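Local coordinates for protein TqaA (Penicillium aethiopicum, PDB 5DLK) that probably closes a peptide chain into a ring, binding phosphopantetheine as the terminal condensation-like (CT) domain of a fungal nonribosomal peptide synthetase, at residues D340-L350 against F463-I474; C326-R334 against E364-F372. One frame throughout, in Å; residues are numbered along the deposited sequence.

Contact 1: D340-L350 against F463-I474; sequences DSTDWTVMDLL and FSTDPTARLLDI
Phe463, in the last turn of helix 446-465, offers one ring face to Val346 CG1, a CH-pi contact with the methyl 4.1 Å from the ring centroid. In this condensation domain, of the CoA-dependent acyltransferase clan, helix 346-358 begins with a capping box of Thr345 and Asp348, and the end of helix 446-465 packs on its N-terminus. With CG1 anti to the backbone N (chi1 167°), Val346 keeps CG2 for Phe463 CD1, 3.6 Å away, and for Ile474 CD1. A type I turn, Asp466 to Ala469, follows, with an Asx turn at its start. Pro467 O accepts a weak bond from Met347 N, and Pro467 CB is pressed tightly against Met347 CE. Ala469 O accepts the hydrogen bond of Val346 N at 2.8 Å, nearly along the C=O axis. Arg470, bridged through its backbone to Thr345, meets the Asp343 carboxylate at 71° between planes; OD1 lies over the guanidinium face, and OD2 pairs with NH1 at 3.0 Å by charge alone. Asp473, three residues on, adds a second carboxylate near Arg470 NE, again by charge alone. Leu471 N bonds almost straight to Trp344 O, 2.9 Å away, and Leu471 CD1 abuts the indole edge in its plane. Leu472 N gives its hydrogen to a water that in turn donates to Asp343 OD1 and to Trp344 O, the latter 2.6 Å from the water.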
loop_
_atom_site.group_PDB
_atom_site.type_symbol
_atom_site.label_atom_id
_atom_site.label_comp_id
_atom_site.label_asym_id
_atom_site.label_seq_id
_atom_site.Cartn_x
_atom_site.Cartn_y
_atom_site.Cartn_z
ATOM N N ASP A 340 0.650 -35.597 12.365
ATOM C CA ASP A 340 1.504 -36.303 11.419
ATOM C C ASP A 340 0.757 -37.474 10.755
ATOM O O ASP A 340 0.991 -37.782 9.593
ATOM C CB ASP A 340 2.757 -36.860 12.106
ATOM C CG ASP A 340 3.760 -35.784 12.506
ATOM O OD1 ASP A 340 3.591 -34.595 12.143
ATOM O OD2 ASP A 340 4.744 -36.158 13.183
ATOM N N SER A 341 -0.121 -38.105 11.520
ATOM C CA SER A 341 -0.853 -39.304 11.064
ATOM C C SER A 341 -1.661 -39.045 9.791
ATOM O O SER A 341 -1.892 -39.956 8.988
ATOM C CB SER A 341 -1.780 -39.824 12.173
ATOM O OG SER A 341 -2.814 -38.915 12.529
ATOM N N THR A 342 -2.072 -37.795 9.589
ATOM C CA THR A 342 -2.854 -37.455 8.399
ATOM C C THR A 342 -1.972 -37.393 7.136
ATOM O O THR A 342 -2.449 -37.554 5.994
ATOM C CB THR A 342 -3.601 -36.124 8.639
ATOM O OG1 THR A 342 -4.478 -36.286 9.762
ATOM C CG2 THR A 342 -4.422 -35.688 7.424
ATOM N N ASP A 343 -0.674 -37.184 7.342
ATOM C CA ASP A 343 0.323 -37.239 6.269
ATOM C C ASP A 343 -0.003 -36.270 5.131
ATOM O O ASP A 343 -0.065 -36.653 3.966
ATOM C CB ASP A 343 0.437 -38.661 5.723
ATOM C CG ASP A 343 1.869 -39.119 5.582
ATOM O OD1 ASP A 343 2.786 -38.269 5.658
ATOM O OD2 ASP A 343 2.066 -40.334 5.371
ATOM N N TRP A 344 -0.239 -35.008 5.471
ATOM C CA TRP A 344 -0.445 -34.002 4.437
ATOM C C TRP A 344 0.695 -33.924 3.420
ATOM O O TRP A 344 1.876 -34.075 3.764
ATOM C CB TRP A 344 -0.597 -32.618 5.052
ATOM C CG TRP A 344 -2.000 -32.145 5.203
ATOM C CD1 TRP A 344 -3.154 -32.879 5.113
ATOM C CD2 TRP A 344 -2.387 -30.809 5.488
ATOM N NE1 TRP A 344 -4.248 -32.060 5.342
ATOM C CE2 TRP A 344 -3.794 -30.783 5.567
ATOM C CE3 TRP A 344 -1.670 -29.618 5.691
ATOM C CZ2 TRP A 344 -4.497 -29.617 5.851
ATOM C CZ3 TRP A 344 -2.376 -28.451 5.974
ATOM C CH2 TRP A 344 -3.773 -28.461 6.046
ATOM N N THR A 345 0.314 -33.682 2.176
ATOM C CA THR A 345 1.263 -33.332 1.129
ATOM C C THR A 345 1.337 -31.826 0.982
ATOM O O THR A 345 0.527 -31.088 1.530
ATOM C CB THR A 345 0.856 -33.922 -0.221
ATOM O OG1 THR A 345 -0.372 -33.321 -0.642
ATOM C CG2 THR A 345 0.656 -35.445 -0.108
ATOM N N VAL A 346 2.323 -31.372 0.224
ATOM C CA VAL A 346 2.393 -29.975 -0.158
ATOM C C VAL A 346 1.082 -29.483 -0.768
ATOM O O VAL A 346 0.606 -28.401 -0.428
ATOM C CB VAL A 346 3.552 -29.764 -1.140
ATOM C CG1 VAL A 346 3.455 -28.390 -1.804
ATOM C CG2 VAL A 346 4.885 -29.959 -0.405
ATOM N N MET A 347 0.462 -30.279 -1.636
ATOM C CA MET A 347 -0.797 -29.848 -2.238
ATOM C C MET A 347 -1.893 -29.576 -1.193
ATOM O O MET A 347 -2.668 -28.632 -1.338
ATOM C CB MET A 347 -1.309 -30.895 -3.233
ATOM C CG MET A 347 -2.313 -30.304 -4.206
ATOM S SD MET A 347 -1.428 -29.206 -5.366
ATOM C CE MET A 347 -0.708 -30.460 -6.433
ATOM N N ASP A 348 -1.958 -30.427 -0.174
ATOM C CA ASP A 348 -2.949 -30.283 0.901
ATOM C C ASP A 348 -2.723 -28.960 1.622
ATOM O O ASP A 348 -3.677 -28.254 1.959
ATOM C CB ASP A 348 -2.866 -31.442 1.898
ATOM C CG ASP A 348 -3.217 -32.796 1.266
ATOM O OD1 ASP A 348 -4.187 -32.837 0.496
ATOM O OD2 ASP A 348 -2.525 -33.797 1.543
ATOM N N LEU A 349 -1.456 -28.635 1.872
ATOM C CA LEU A 349 -1.129 -27.368 2.526
ATOM C C LEU A 349 -1.493 -26.198 1.621
ATOM O O LEU A 349 -2.033 -25.187 2.086
ATOM C CB LEU A 349 0.367 -27.325 2.911
ATOM C CG LEU A 349 0.862 -25.948 3.354
ATOM C CD1 LEU A 349 0.103 -25.499 4.597
ATOM C CD2 LEU A 349 2.382 -25.967 3.609
ATOM N N LEU A 350 -1.201 -26.315 0.325
ATOM C CA LEU A 350 -1.510 -25.214 -0.593
ATOM C C LEU A 350 -3.031 -24.955 -0.635
ATOM O O LEU A 350 -3.467 -23.815 -0.571
ATOM C CB LEU A 350 -0.990 -25.511 -1.994
ATOM C CG LEU A 350 0.546 -25.551 -2.054
ATOM C CD1 LEU A 350 1.014 -26.059 -3.425
ATOM C CD2 LEU A 350 1.087 -24.157 -1.795
ATOM N N PHE A 463 8.312 -26.589 -3.049
ATOM C CA PHE A 463 6.872 -26.818 -3.202
ATOM C C PHE A 463 6.483 -26.946 -4.676
ATOM O O PHE A 463 5.700 -27.821 -5.056
ATOM C CB PHE A 463 6.077 -25.678 -2.566
ATOM C CG PHE A 463 5.950 -25.753 -1.050
ATOM C CD1 PHE A 463 6.577 -26.733 -0.316
ATOM C CD2 PHE A 463 5.172 -24.807 -0.381
ATOM C CE1 PHE A 463 6.460 -26.775 1.081
ATOM C CE2 PHE A 463 5.027 -24.845 1.003
ATOM C CZ PHE A 463 5.653 -25.822 1.736
ATOM N N SER A 464 7.049 -26.060 -5.489
ATOM C CA SER A 464 6.781 -25.979 -6.917
ATOM C C SER A 464 7.284 -27.225 -7.649
ATOM O O SER A 464 6.604 -27.789 -8.519
ATOM C CB SER A 464 7.461 -24.717 -7.482
ATOM O OG SER A 464 7.452 -24.704 -8.897
ATOM N N THR A 465 8.491 -27.632 -7.284
ATOM C CA THR A 465 9.169 -28.769 -7.906
ATOM C C THR A 465 8.459 -30.106 -7.621
ATOM O O THR A 465 8.350 -30.956 -8.516
ATOM C CB THR A 465 10.637 -28.822 -7.440
ATOM O OG1 THR A 465 11.268 -27.572 -7.769
ATOM C CG2 THR A 465 11.407 -29.951 -8.121
ATOM N N ASP A 466 7.960 -30.303 -6.399
ATOM C CA ASP A 466 7.222 -31.539 -6.102
ATOM C C ASP A 466 5.991 -31.313 -5.222
ATOM O O ASP A 466 6.043 -31.536 -4.017
ATOM C CB ASP A 466 8.123 -32.566 -5.421
ATOM C CG ASP A 466 7.467 -33.947 -5.329
ATOM O OD1 ASP A 466 6.350 -34.119 -5.874
ATOM O OD2 ASP A 466 8.066 -34.865 -4.720
ATOM N N PRO A 467 4.877 -30.921 -5.837
ATOM C CA PRO A 467 3.684 -30.601 -5.053
ATOM C C PRO A 467 3.049 -31.836 -4.396
ATOM O O PRO A 467 2.152 -31.668 -3.568
ATOM C CB PRO A 467 2.724 -30.005 -6.087
ATOM C CG PRO A 467 3.507 -29.776 -7.306
ATOM C CD PRO A 467 4.691 -30.670 -7.271
ATOM N N THR A 468 3.476 -33.049 -4.742
ATOM C CA THR A 468 2.870 -34.220 -4.112
ATOM C C THR A 468 3.719 -34.740 -2.957
ATOM O O THR A 468 3.386 -35.760 -2.340
ATOM C CB THR A 468 2.619 -35.378 -5.129
ATOM O OG1 THR A 468 3.863 -35.933 -5.550
ATOM C CG2 THR A 468 1.851 -34.891 -6.340
ATOM N N ALA A 469 4.817 -34.047 -2.659
ATOM C CA ALA A 469 5.693 -34.447 -1.563
ATOM C C ALA A 469 4.986 -34.408 -0.218
ATOM O O ALA A 469 4.172 -33.519 0.031
ATOM C CB ALA A 469 6.937 -33.545 -1.506
ATOM N N ARG A 470 5.341 -35.335 0.666
ATOM C CA ARG A 470 4.818 -35.316 2.034
ATOM C C ARG A 470 5.452 -34.170 2.800
ATOM O O ARG A 470 6.665 -33.974 2.724
ATOM C CB ARG A 470 5.084 -36.643 2.757
ATOM C CG ARG A 470 4.195 -37.794 2.330
ATOM C CD ARG A 470 4.645 -39.110 3.003
ATOM N NE ARG A 470 5.428 -38.855 4.217
ATOM C CZ ARG A 470 5.569 -39.713 5.227
ATOM N NH1 ARG A 470 4.983 -40.903 5.185
ATOM N NH2 ARG A 470 6.296 -39.382 6.285
ATOM N N LEU A 471 4.647 -33.398 3.532
ATOM C CA LEU A 471 5.225 -32.321 4.346
ATOM C C LEU A 471 6.292 -32.837 5.297
ATOM O O LEU A 471 7.311 -32.171 5.527
ATOM C CB LEU A 471 4.139 -31.610 5.158
ATOM C CG LEU A 471 3.209 -30.647 4.440
ATOM C CD1 LEU A 471 2.306 -29.913 5.473
ATOM C CD2 LEU A 471 3.998 -29.653 3.588
ATOM N N LEU A 472 6.066 -34.026 5.856
ATOM C CA LEU A 472 7.049 -34.617 6.770
ATOM C C LEU A 472 8.426 -34.814 6.121
ATOM O O LEU A 472 9.433 -34.917 6.815
ATOM C CB LEU A 472 6.543 -35.962 7.309
ATOM C CG LEU A 472 5.503 -35.823 8.419
ATOM C CD1 LEU A 472 4.867 -37.169 8.787
ATOM C CD2 LEU A 472 6.155 -35.180 9.635
ATOM N N ASP A 473 8.462 -34.861 4.794
ATOM C CA ASP A 473 9.705 -35.122 4.073
ATOM C C ASP A 473 10.414 -33.851 3.604
ATOM O O ASP A 473 11.482 -33.919 2.985
ATOM C CB ASP A 473 9.430 -36.013 2.861
ATOM C CG ASP A 473 9.034 -37.434 3.253
ATOM O OD1 ASP A 473 9.397 -37.867 4.370
ATOM O OD2 ASP A 473 8.350 -38.108 2.449
ATOM N N ILE A 474 9.811 -32.695 3.867
ATOM C CA ILE A 474 10.378 -31.433 3.406
ATOM C C ILE A 474 11.484 -30.969 4.346
ATOM O O ILE A 474 11.287 -30.911 5.562
ATOM C CB ILE A 474 9.313 -30.318 3.322
ATOM C CG1 ILE A 474 8.158 -30.722 2.402
ATOM C CG2 ILE A 474 9.947 -28.992 2.870
ATOM C CD1 ILE A 474 8.420 -30.567 0.933
HETATM O O HOH W 1 3.278 -35.251 5.675
#

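Contact 2: C326-R334 against E364-F372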
loop_
_atom_site.group_PDB
_atom_site.type_symbol
_atom_site.label_atom_id
_atom_site.label_comp_id
_atom_site.label_asym_id
_atom_site.label_seq_id
_atom_site.Cartn_x
_atom_site.Cartn_y
_atom_site.Cartn_z
ATOM N N CYS A 326 -5.887 4.211 -0.628
ATOM C CA CYS A 326 -5.216 3.070 -0.024
ATOM C C CYS A 326 -6.259 2.199 0.662
ATOM O O CYS A 326 -6.594 2.437 1.806
ATOM C CB CYS A 326 -4.168 3.526 0.982
ATOM S SG CYS A 326 -3.326 2.129 1.767
ATOM N N THR A 327 -6.778 1.212 -0.048
ATOM C CA THR A 327 -7.749 0.299 0.559
ATOM C C THR A 327 -7.089 -0.973 1.085
ATOM O O THR A 327 -7.789 -1.880 1.585
ATOM C CB THR A 327 -8.854 -0.104 -0.421
ATOM O OG1 THR A 327 -8.308 -0.894 -1.487
ATOM C CG2 THR A 327 -9.560 1.145 -0.984
ATOM N N LEU A 328 -5.767 -1.058 0.942
ATOM C CA LEU A 328 -4.980 -2.171 1.490
ATOM C C LEU A 328 -5.316 -2.419 2.939
ATOM O O LEU A 328 -5.575 -1.481 3.681
ATOM C CB LEU A 328 -3.463 -1.888 1.401
ATOM C CG LEU A 328 -2.752 -1.825 0.059
ATOM C CD1 LEU A 328 -1.277 -1.560 0.299
ATOM C CD2 LEU A 328 -2.945 -3.129 -0.702
ATOM N N ASN A 329 -5.278 -3.685 3.357
ATOM C CA ASN A 329 -5.408 -3.994 4.759
ATOM C C ASN A 329 -4.382 -5.042 5.143
ATOM O O ASN A 329 -3.955 -5.834 4.300
ATOM C CB ASN A 329 -6.829 -4.476 5.081
ATOM C CG ASN A 329 -7.189 -4.245 6.517
ATOM O OD1 ASN A 329 -6.423 -3.645 7.262
ATOM N ND2 ASN A 329 -8.361 -4.722 6.928
ATOM N N PHE A 330 -3.972 -5.020 6.402
ATOM C CA PHE A 330 -3.042 -6.021 6.923
ATOM C C PHE A 330 -3.804 -6.824 7.969
ATOM O O PHE A 330 -4.176 -6.277 9.008
ATOM C CB PHE A 330 -1.822 -5.350 7.503
ATOM C CG PHE A 330 -1.295 -4.255 6.614
ATOM C CD1 PHE A 330 -0.658 -4.574 5.420
ATOM C CD2 PHE A 330 -1.497 -2.917 6.943
ATOM C CE1 PHE A 330 -0.167 -3.571 4.577
ATOM C CE2 PHE A 330 -1.013 -1.899 6.097
ATOM C CZ PHE A 330 -0.357 -2.245 4.915
ATOM N N VAL A 331 -4.086 -8.085 7.654
ATOM C CA VAL A 331 -5.000 -8.886 8.495
ATOM C C VAL A 331 -4.366 -10.240 8.825
ATOM O O VAL A 331 -3.403 -10.666 8.162
ATOM C CB VAL A 331 -6.369 -9.098 7.803
ATOM C CG1 VAL A 331 -7.065 -7.743 7.495
ATOM C CG2 VAL A 331 -6.224 -9.973 6.544
ATOM N N PRO A 332 -4.879 -10.924 9.860
ATOM C CA PRO A 332 -4.337 -12.240 10.217
ATOM C C PRO A 332 -4.649 -13.321 9.199
ATOM O O PRO A 332 -5.759 -13.428 8.677
ATOM C CB PRO A 332 -5.048 -12.572 11.547
ATOM C CG PRO A 332 -5.745 -11.294 11.962
ATOM C CD PRO A 332 -6.035 -10.575 10.712
ATOM N N LEU A 333 -3.635 -14.137 8.937
ATOM C CA LEU A 333 -3.782 -15.341 8.153
ATOM C C LEU A 333 -3.429 -16.482 9.081
ATOM O O LEU A 333 -2.342 -16.496 9.659
ATOM C CB LEU A 333 -2.844 -15.322 6.930
ATOM C CG LEU A 333 -2.932 -16.586 6.070
ATOM C CD1 LEU A 333 -4.352 -16.746 5.507
ATOM C CD2 LEU A 333 -1.887 -16.498 4.949
ATOM N N ARG A 334 -4.354 -17.421 9.240
ATOM C CA ARG A 334 -4.136 -18.575 10.100
ATOM C C ARG A 334 -3.955 -19.831 9.270
ATOM O O ARG A 334 -4.771 -20.111 8.379
ATOM C CB ARG A 334 -5.333 -18.756 11.049
ATOM C CG ARG A 334 -5.160 -19.932 12.008
ATOM C CD ARG A 334 -6.398 -20.066 12.893
ATOM N NE ARG A 334 -6.191 -21.065 13.938
ATOM C CZ ARG A 334 -7.102 -21.352 14.859
ATOM N NH1 ARG A 334 -8.264 -20.711 14.850
ATOM N NH2 ARG A 334 -6.846 -22.271 15.786
ATOM N N GLU A 364 -12.581 -8.961 4.960
ATOM C CA GLU A 364 -11.179 -8.557 5.053
ATOM C C GLU A 364 -10.965 -7.038 5.154
ATOM O O GLU A 364 -9.832 -6.570 5.322
ATOM C CB GLU A 364 -10.424 -9.086 3.829
ATOM C CG GLU A 364 -10.823 -8.337 2.570
ATOM C CD GLU A 364 -10.044 -8.729 1.330
ATOM O OE1 GLU A 364 -9.496 -9.863 1.261
ATOM O OE2 GLU A 364 -10.008 -7.884 0.401
ATOM N N HIS A 365 -12.055 -6.278 5.054
ATOM C CA HIS A 365 -12.008 -4.828 4.934
ATOM C C HIS A 365 -12.064 -4.058 6.253
ATOM O O HIS A 365 -11.887 -2.829 6.273
ATOM C CB HIS A 365 -13.182 -4.378 4.062
ATOM C CG HIS A 365 -14.508 -4.767 4.630
ATOM N ND1 HIS A 365 -15.082 -6.001 4.398
ATOM C CD2 HIS A 365 -15.354 -4.103 5.457
ATOM C CE1 HIS A 365 -16.231 -6.075 5.052
ATOM N NE2 HIS A 365 -16.419 -4.934 5.701
ATOM N N VAL A 366 -12.333 -4.754 7.353
ATOM C CA VAL A 366 -12.497 -4.089 8.643
ATOM C C VAL A 366 -11.159 -3.777 9.314
ATOM O O VAL A 366 -10.168 -4.428 9.026
ATOM C CB VAL A 366 -13.356 -4.924 9.600
ATOM C CG1 VAL A 366 -14.814 -4.957 9.102
ATOM C CG2 VAL A 366 -12.771 -6.344 9.771
ATOM N N GLU A 367 -11.152 -2.794 10.215
ATOM C CA GLU A 367 -9.930 -2.393 10.935
ATOM C C GLU A 367 -9.331 -3.524 11.760
ATOM O O GLU A 367 -10.060 -4.181 12.496
ATOM C CB GLU A 367 -10.226 -1.224 11.871
ATOM C CG GLU A 367 -10.744 0.015 11.146
ATOM C CD GLU A 367 -9.646 0.709 10.353
ATOM O OE1 GLU A 367 -8.860 1.454 10.974
ATOM O OE2 GLU A 367 -9.582 0.508 9.126
ATOM N N LEU A 368 -8.017 -3.728 11.669
ATOM C CA LEU A 368 -7.350 -4.783 12.447
ATOM C C LEU A 368 -7.623 -4.666 13.952
ATOM O O LEU A 368 -7.920 -5.662 14.616
ATOM C CB LEU A 368 -5.840 -4.756 12.208
ATOM C CG LEU A 368 -5.020 -5.857 12.892
ATOM C CD1 LEU A 368 -5.451 -7.254 12.375
ATOM C CD2 LEU A 368 -3.533 -5.637 12.692
ATOM N N ARG A 369 -7.524 -3.447 14.493
ATOM C CA ARG A 369 -7.789 -3.257 15.916
ATOM C C ARG A 369 -9.239 -3.588 16.277
ATOM O O ARG A 369 -9.511 -3.938 17.423
ATOM C CB ARG A 369 -7.433 -1.819 16.364
ATOM C CG ARG A 369 -8.230 -0.692 15.721
ATOM C CD ARG A 369 -7.949 0.646 16.438
ATOM N NE ARG A 369 -6.522 0.955 16.595
ATOM C CZ ARG A 369 -5.798 1.661 15.716
ATOM N NH1 ARG A 369 -6.355 2.123 14.606
ATOM N NH2 ARG A 369 -4.511 1.901 15.950
ATOM N N ASP A 370 -10.154 -3.491 15.313
ATOM C CA ASP A 370 -11.546 -3.884 15.539
ATOM C C ASP A 370 -11.674 -5.404 15.499
ATOM O O ASP A 370 -12.430 -5.987 16.267
ATOM C CB ASP A 370 -12.494 -3.275 14.508
ATOM C CG ASP A 370 -12.671 -1.769 14.685
ATOM O OD1 ASP A 370 -12.203 -1.225 15.706
ATOM O OD2 ASP A 370 -13.284 -1.154 13.793
ATOM N N ILE A 371 -10.945 -6.049 14.600
ATOM C CA ILE A 371 -10.896 -7.518 14.639
ATOM C C ILE A 371 -10.445 -7.993 16.015
ATOM O O ILE A 371 -11.087 -8.865 16.631
ATOM C CB ILE A 371 -9.945 -8.102 13.569
ATOM C CG1 ILE A 371 -10.497 -7.823 12.168
ATOM C CG2 ILE A 371 -9.768 -9.644 13.775
ATOM C CD1 ILE A 371 -9.517 -8.222 11.030
ATOM N N PHE A 372 -9.350 -7.426 16.510
ATOM C CA PHE A 372 -8.801 -7.878 17.776
ATOM C C PHE A 372 -9.740 -7.503 18.944
ATOM O O PHE A 372 -9.991 -8.328 19.823
ATOM C CB PHE A 372 -7.386 -7.321 18.004
ATOM C CG PHE A 372 -6.332 -7.928 17.089
ATOM C CD1 PHE A 372 -6.550 -9.158 16.483
ATOM C CD2 PHE A 372 -5.137 -7.261 16.827
ATOM C CE1 PHE A 372 -5.596 -9.708 15.642
ATOM C CE2 PHE A 372 -4.184 -7.811 15.988
ATOM C CZ PHE A 372 -4.424 -9.047 15.393
HETATM O O HOH W 2 -9.579 -2.232 4.032
HETATM O O HOH W 3 -6.484 -2.345 9.499
#
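Asn329 reaches from the start of strand 329-336 into the loop that leads to helix 368-375. CB points toward that loop and lies 3.7 Å from Glu364 O. CG, set anti to the backbone N (chi1 -155°), carries the amide between two carbonyls of the loop. At the tip, ND2 spends both its hydrogens: one goes to Glu364 O at 2.9 Å, the other to Val366 O at 2.8 Å with a more bent N-H...O angle of 144°. Both acceptors lie close to the amide plane, although ND2 itself stands above the carbonyl plane of Val366. OD1 takes a hydrogen from a water 2.6 Å away, and that water accepts from Leu368 N in the first turn of the helix; a weak bond from Phe330 N reaches the same oxygen. With both ends of the amide engaged, its rotation is fixed. A leucine in its place would probably leave the carbonyls of Glu364 and Val366 without these donors and the bridging water without its acceptor, freeing the loop to shift. The Glu364 side chain, bonded to Asn314, lies beside Asn311 and Tyr357, which bind phosphopantetheine, not bound to this chain.

Further along the strand the contact turns apolar. Pro332 CD rests 3.8 Å from Leu368 CD1, the proline ring and the leucine running past one another head to tail, while Pro332 CG approaches the ring of Phe372 at CE1, 4.0 Å away.

The axes of strand 329-334 and helix 368-372 come within 9.2 Å, their N-to-C directions 36° apart. The strand forms an edge of a six-stranded mixed sheet, paired with strand 303-310; helix 227-235 packs on Ile371 and helix 56-63 on Leu368.

In the fold
Both contacts belong to the condensation-family domain, and their segments alternate along the chain: 326-334, 340-350, 364-372, then 463-474. Strand 329-336, helix 346-358 and helix 368-375 follow in succession, so one continuous run supplies three of the four segments, and only 463-474, which starts in the last turn of helix 446-465, comes from the end of the chain. The centres lie about 29 Å apart and the nearest atoms about 8 Å, without touching. Contact 2 is buried, its centre about 13 Å from that of the chain, beside phosphopantetheine-binding residues; contact 1, whose centre lies about 32 Å from the chain's centre, fastens the C-terminal end to helix 346-358, which also carries Tyr357.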